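Local atomic coordinates of UDP-N-Acetylglucosamine 2-Epimerase (PDB entry 1V4V), a protein that probably interconverts UDP-N-acetylglucosamine and UDP-N-acetylmannosamine by epimerising the sugar at C2, working as a homodimer of two-domain subunits. Residues Val107-Ala110 and Ala111-Gly115; Val242-Glu245 and Ala246-Val250. One frame throughout, in Å; residues are numbered along the deposited sequence.

Interaction 1. Residues Val107-Ala110 and Ala111-Gly115; sequences VAWA and AFLEG
A111 N donates to V107 O, F112 N to A108 O and L113 N to W109 O, the last at 2.8 Å, as helix 102-113 of a beta-alpha-beta unit reaches its C-terminal end. The following bond, E114 N to A110 O, is weak, with an N-H...O angle of only 133°. Termination is a Schellman motif: G115 turns to positive phi (75°), which costs a residue without a side chain little, and its N bonds back to F112 O. Small A108, A110 and A111 suit the close quarters inside: A111 meets V95 of strand 94-98 and L87 of helix 72-89, while A108 lies on T143 of helix 136-146. W109 faces the second subunit, where F105 of that chain meets its indole edge-to-face, and the neighbouring chain's F134 packs on F112. W109 swings its indole away from the backbone N (chi1 -168°), and the L113 side chain crosses it at a slant, CD1 over the five-membered ring in a CH-pi contact, 4.0 Å from the centroid. Were W109 replaced by alanine, L113 CD1 and F105 of the second subunit would probably lose the aromatic surface they rest on. L113 CG also approaches the indole, 3.8 Å from W109 NE1.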
loop_
_atom_site.group_PDB
_atom_site.type_symbol
_atom_site.label_atom_id
_atom_site.label_comp_id
_atom_site.label_asym_id
_atom_site.label_seq_id
_atom_site.Cartn_x
_atom_site.Cartn_y
_atom_site.Cartn_z
ATOM N N VAL A 107 10.605 -2.679 -0.801
ATOM C CA VAL A 107 10.964 -4.095 -0.751
ATOM C C VAL A 107 9.716 -4.966 -0.841
ATOM O O VAL A 107 9.699 -5.962 -1.565
ATOM C CB VAL A 107 11.750 -4.428 0.548
ATOM C CG1 VAL A 107 11.975 -5.927 0.659
ATOM C CG2 VAL A 107 13.089 -3.702 0.537
ATOM N N ALA A 108 8.666 -4.587 -0.114
ATOM C CA ALA A 108 7.414 -5.332 -0.137
ATOM C C ALA A 108 6.808 -5.313 -1.543
ATOM O O ALA A 108 6.254 -6.317 -2.006
ATOM C CB ALA A 108 6.425 -4.737 0.859
ATOM N N TRP A 109 6.913 -4.176 -2.224
ATOM C CA TRP A 109 6.359 -4.082 -3.573
ATOM C C TRP A 109 7.188 -4.941 -4.537
ATOM O O TRP A 109 6.644 -5.584 -5.436
ATOM C CB TRP A 109 6.324 -2.619 -4.030
ATOM C CG TRP A 109 5.505 -2.380 -5.278
ATOM C CD1 TRP A 109 4.487 -3.156 -5.758
ATOM C CD2 TRP A 109 5.624 -1.275 -6.180
ATOM N NE1 TRP A 109 3.966 -2.602 -6.904
ATOM C CE2 TRP A 109 4.645 -1.447 -7.184
ATOM C CE3 TRP A 109 6.462 -0.155 -6.237
ATOM C CZ2 TRP A 109 4.482 -0.539 -8.236
ATOM C CZ3 TRP A 109 6.299 0.749 -7.284
ATOM C CH2 TRP A 109 5.316 0.549 -8.266
ATOM N N ALA A 110 8.503 -4.957 -4.333
ATOM C CA ALA A 110 9.396 -5.754 -5.168
ATOM C C ALA A 110 9.020 -7.226 -5.018
ATOM O O ALA A 110 8.934 -7.957 -6.003
ATOM C CB ALA A 110 10.842 -5.535 -4.743
ATOM N N ALA A 111 8.792 -7.656 -3.777
ATOM C CA ALA A 111 8.412 -9.034 -3.501
ATOM C C ALA A 111 7.093 -9.347 -4.192
ATOM O O ALA A 111 6.951 -10.378 -4.855
ATOM C CB ALA A 111 8.277 -9.250 -1.998
ATOM N N PHE A 112 6.122 -8.452 -4.037
ATOM C CA PHE A 112 4.822 -8.656 -4.661
ATOM C C PHE A 112 4.953 -8.785 -6.184
ATOM O O PHE A 112 4.339 -9.660 -6.793
ATOM C CB PHE A 112 3.879 -7.494 -4.337
ATOM C CG PHE A 112 2.519 -7.646 -4.949
ATOM C CD1 PHE A 112 1.574 -8.488 -4.371
ATOM C CD2 PHE A 112 2.204 -7.000 -6.139
ATOM C CE1 PHE A 112 0.334 -8.688 -4.975
ATOM C CE2 PHE A 112 0.966 -7.196 -6.750
ATOM C CZ PHE A 112 0.033 -8.043 -6.163
ATOM N N LEU A 113 5.747 -7.910 -6.794
ATOM C CA LEU A 113 5.929 -7.942 -8.245
ATOM C C LEU A 113 6.609 -9.223 -8.726
ATOM O O LEU A 113 6.443 -9.627 -9.879
ATOM C CB LEU A 113 6.724 -6.717 -8.710
ATOM C CG LEU A 113 5.982 -5.376 -8.581
ATOM C CD1 LEU A 113 6.894 -4.247 -9.012
ATOM C CD2 LEU A 113 4.713 -5.395 -9.433
ATOM N N GLU A 114 7.373 -9.856 -7.841
ATOM C CA GLU A 114 8.066 -11.094 -8.176
ATOM C C GLU A 114 7.215 -12.299 -7.789
ATOM O O GLU A 114 7.641 -13.447 -7.927
ATOM C CB GLU A 114 9.421 -11.150 -7.464
ATOM C CG GLU A 114 10.404 -10.101 -7.961
ATOM C CD GLU A 114 10.671 -10.214 -9.457
ATOM O OE1 GLU A 114 11.030 -9.192 -10.078
ATOM O OE2 GLU A 114 10.529 -11.325 -10.014
ATOM N N GLY A 115 6.010 -12.025 -7.299
ATOM C CA GLY A 115 5.094 -13.082 -6.906
ATOM C C GLY A 115 5.421 -13.777 -5.595
ATOM O O GLY A 115 5.026 -14.922 -5.388
#

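Interaction 2. Residues Val242-Glu245 and Ala246-Val250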
loop_
_atom_site.group_PDB
_atom_site.type_symbol
_atom_site.label_atom_id
_atom_site.label_comp_id
_atom_site.label_asym_id
_atom_site.label_seq_id
_atom_site.Cartn_x
_atom_site.Cartn_y
_atom_site.Cartn_z
ATOM N N VAL A 242 25.837 17.962 31.494
ATOM C CA VAL A 242 24.805 18.538 32.355
ATOM C C VAL A 242 24.341 17.511 33.388
ATOM O O VAL A 242 24.115 17.837 34.560
ATOM C CB VAL A 242 23.576 18.989 31.535
ATOM C CG1 VAL A 242 22.572 19.680 32.442
ATOM C CG2 VAL A 242 24.011 19.914 30.410
ATOM N N VAL A 243 24.202 16.269 32.938
ATOM C CA VAL A 243 23.776 15.172 33.799
ATOM C C VAL A 243 24.857 14.829 34.818
ATOM O O VAL A 243 24.581 14.679 36.007
ATOM C CB VAL A 243 23.480 13.906 32.968
ATOM C CG1 VAL A 243 23.156 12.731 33.888
ATOM C CG2 VAL A 243 22.330 14.172 32.013
ATOM N N ARG A 244 26.094 14.707 34.344
ATOM C CA ARG A 244 27.200 14.356 35.220
ATOM C C ARG A 244 27.539 15.423 36.243
ATOM O O ARG A 244 27.892 15.110 37.373
ATOM C CB ARG A 244 28.422 13.994 34.375
ATOM C CG ARG A 244 28.103 12.867 33.406
ATOM C CD ARG A 244 29.306 12.043 33.049
ATOM N NE ARG A 244 28.900 10.761 32.486
ATOM C CZ ARG A 244 29.728 9.744 32.278
ATOM N NH1 ARG A 244 31.014 9.866 32.584
ATOM N NH2 ARG A 244 29.270 8.606 31.777
ATOM N N GLU A 245 27.423 16.691 35.864
ATOM C CA GLU A 245 27.716 17.756 36.815
ATOM C C GLU A 245 26.737 17.698 37.976
ATOM O O GLU A 245 27.054 18.098 39.096
ATOM C CB GLU A 245 27.622 19.122 36.136
ATOM C CG GLU A 245 28.910 19.547 35.461
ATOM C CD GLU A 245 28.771 20.870 34.753
ATOM O OE1 GLU A 245 28.088 20.909 33.706
ATOM O OE2 GLU A 245 29.333 21.868 35.254
ATOM N N ALA A 246 25.540 17.193 37.699
ATOM C CA ALA A 246 24.507 17.090 38.718
ATOM C C ALA A 246 24.644 15.847 39.590
ATOM O O ALA A 246 24.578 15.935 40.814
ATOM C CB ALA A 246 23.126 17.102 38.059
ATOM N N VAL A 247 24.842 14.692 38.965
ATOM C CA VAL A 247 24.916 13.439 39.718
ATOM C C VAL A 247 26.263 13.017 40.307
ATOM O O VAL A 247 26.311 12.468 41.408
ATOM C CB VAL A 247 24.344 12.274 38.875
ATOM C CG1 VAL A 247 22.942 12.629 38.420
ATOM C CG2 VAL A 247 25.226 11.999 37.669
ATOM N N PHE A 248 27.356 13.268 39.596
ATOM C CA PHE A 248 28.671 12.882 40.108
ATOM C C PHE A 248 29.008 13.418 41.502
ATOM O O PHE A 248 29.409 12.656 42.381
ATOM C CB PHE A 248 29.759 13.294 39.106
ATOM C CG PHE A 248 30.062 12.244 38.076
ATOM C CD1 PHE A 248 29.049 11.464 37.532
ATOM C CD2 PHE A 248 31.367 12.040 37.639
ATOM C CE1 PHE A 248 29.328 10.494 36.571
ATOM C CE2 PHE A 248 31.657 11.072 36.677
ATOM C CZ PHE A 248 30.637 10.299 36.143
ATOM N N PRO A 249 28.852 14.732 41.731
ATOM C CA PRO A 249 29.173 15.262 43.061
ATOM C C PRO A 249 28.369 14.647 44.209
ATOM O O PRO A 249 28.818 14.630 45.360
ATOM C CB PRO A 249 28.926 16.764 42.902
ATOM C CG PRO A 249 27.887 16.829 41.830
ATOM C CD PRO A 249 28.381 15.805 40.841
ATOM N N VAL A 250 27.186 14.133 43.894
ATOM C CA VAL A 250 26.337 13.531 44.910
ATOM C C VAL A 250 26.586 12.037 45.106
ATOM O O VAL A 250 26.693 11.566 46.238
ATOM C CB VAL A 250 24.837 13.711 44.565
ATOM C CG1 VAL A 250 23.979 12.991 45.594
ATOM C CG2 VAL A 250 24.481 15.196 44.508
#
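R244 sets off with CG anti to its carbonyl carbon (chi1 -57°) and runs extended from CG to NE, while F248, one helical turn on, has chi1 at -89°; together these torsions lay the arginine chain beside the phenyl ring. The two side chains point the same way, their guanidinium and ring planes 30° apart. F248 CE1 lies over a face of the guanidinium, and R244 NH1 comes to 3.6 Å from F248 CZ, while R244 CB stands over a face of the ring near its rim. A long arginine suits this place because its methylenes pack on the phenyl while its polar end reaches past: NE bonds to H238 O, and NH2 to V237 O and, as a salt bridge, to D261. Beneath the pair, F248 N donates to R244 O at 2.9 Å. V247 N bonds to V243 O at 3.0 Å, and A246 N shares that oxygen weakly. P249 has no N-H to give, and the helix kinks here; its ring sits against E245 O, CG at 3.1 Å. Helix 241-251 connects parallel strands 232-236 and 257-260: its apolar side puts V243 and A246 on L214 of helix 214-227, with V250 on A218 of the same helix, while V247 packs on V237 just beyond strand 232-236.

How the interactions relate
Both contacts are local, each within the helix of a beta-alpha-beta unit, but their helices belong to units built on different parallel sheets of this two-domain, GT-B-like enzyme, with centres about 52 Å apart on opposite sides of the chain's centre. Interaction 1 is buried, partly by the second subunit, and its side-chain chemistry is aromatic and aliphatic. Interaction 2 is only partly buried and touches no other chain of the assembly; there a charged side chain can pair with an aromatic one and take its polar partners from nearby loops. The backbones differ too: 107-115 includes a helix terminus closed by glycine, whereas 242-250 is bent by a proline and continues as helix.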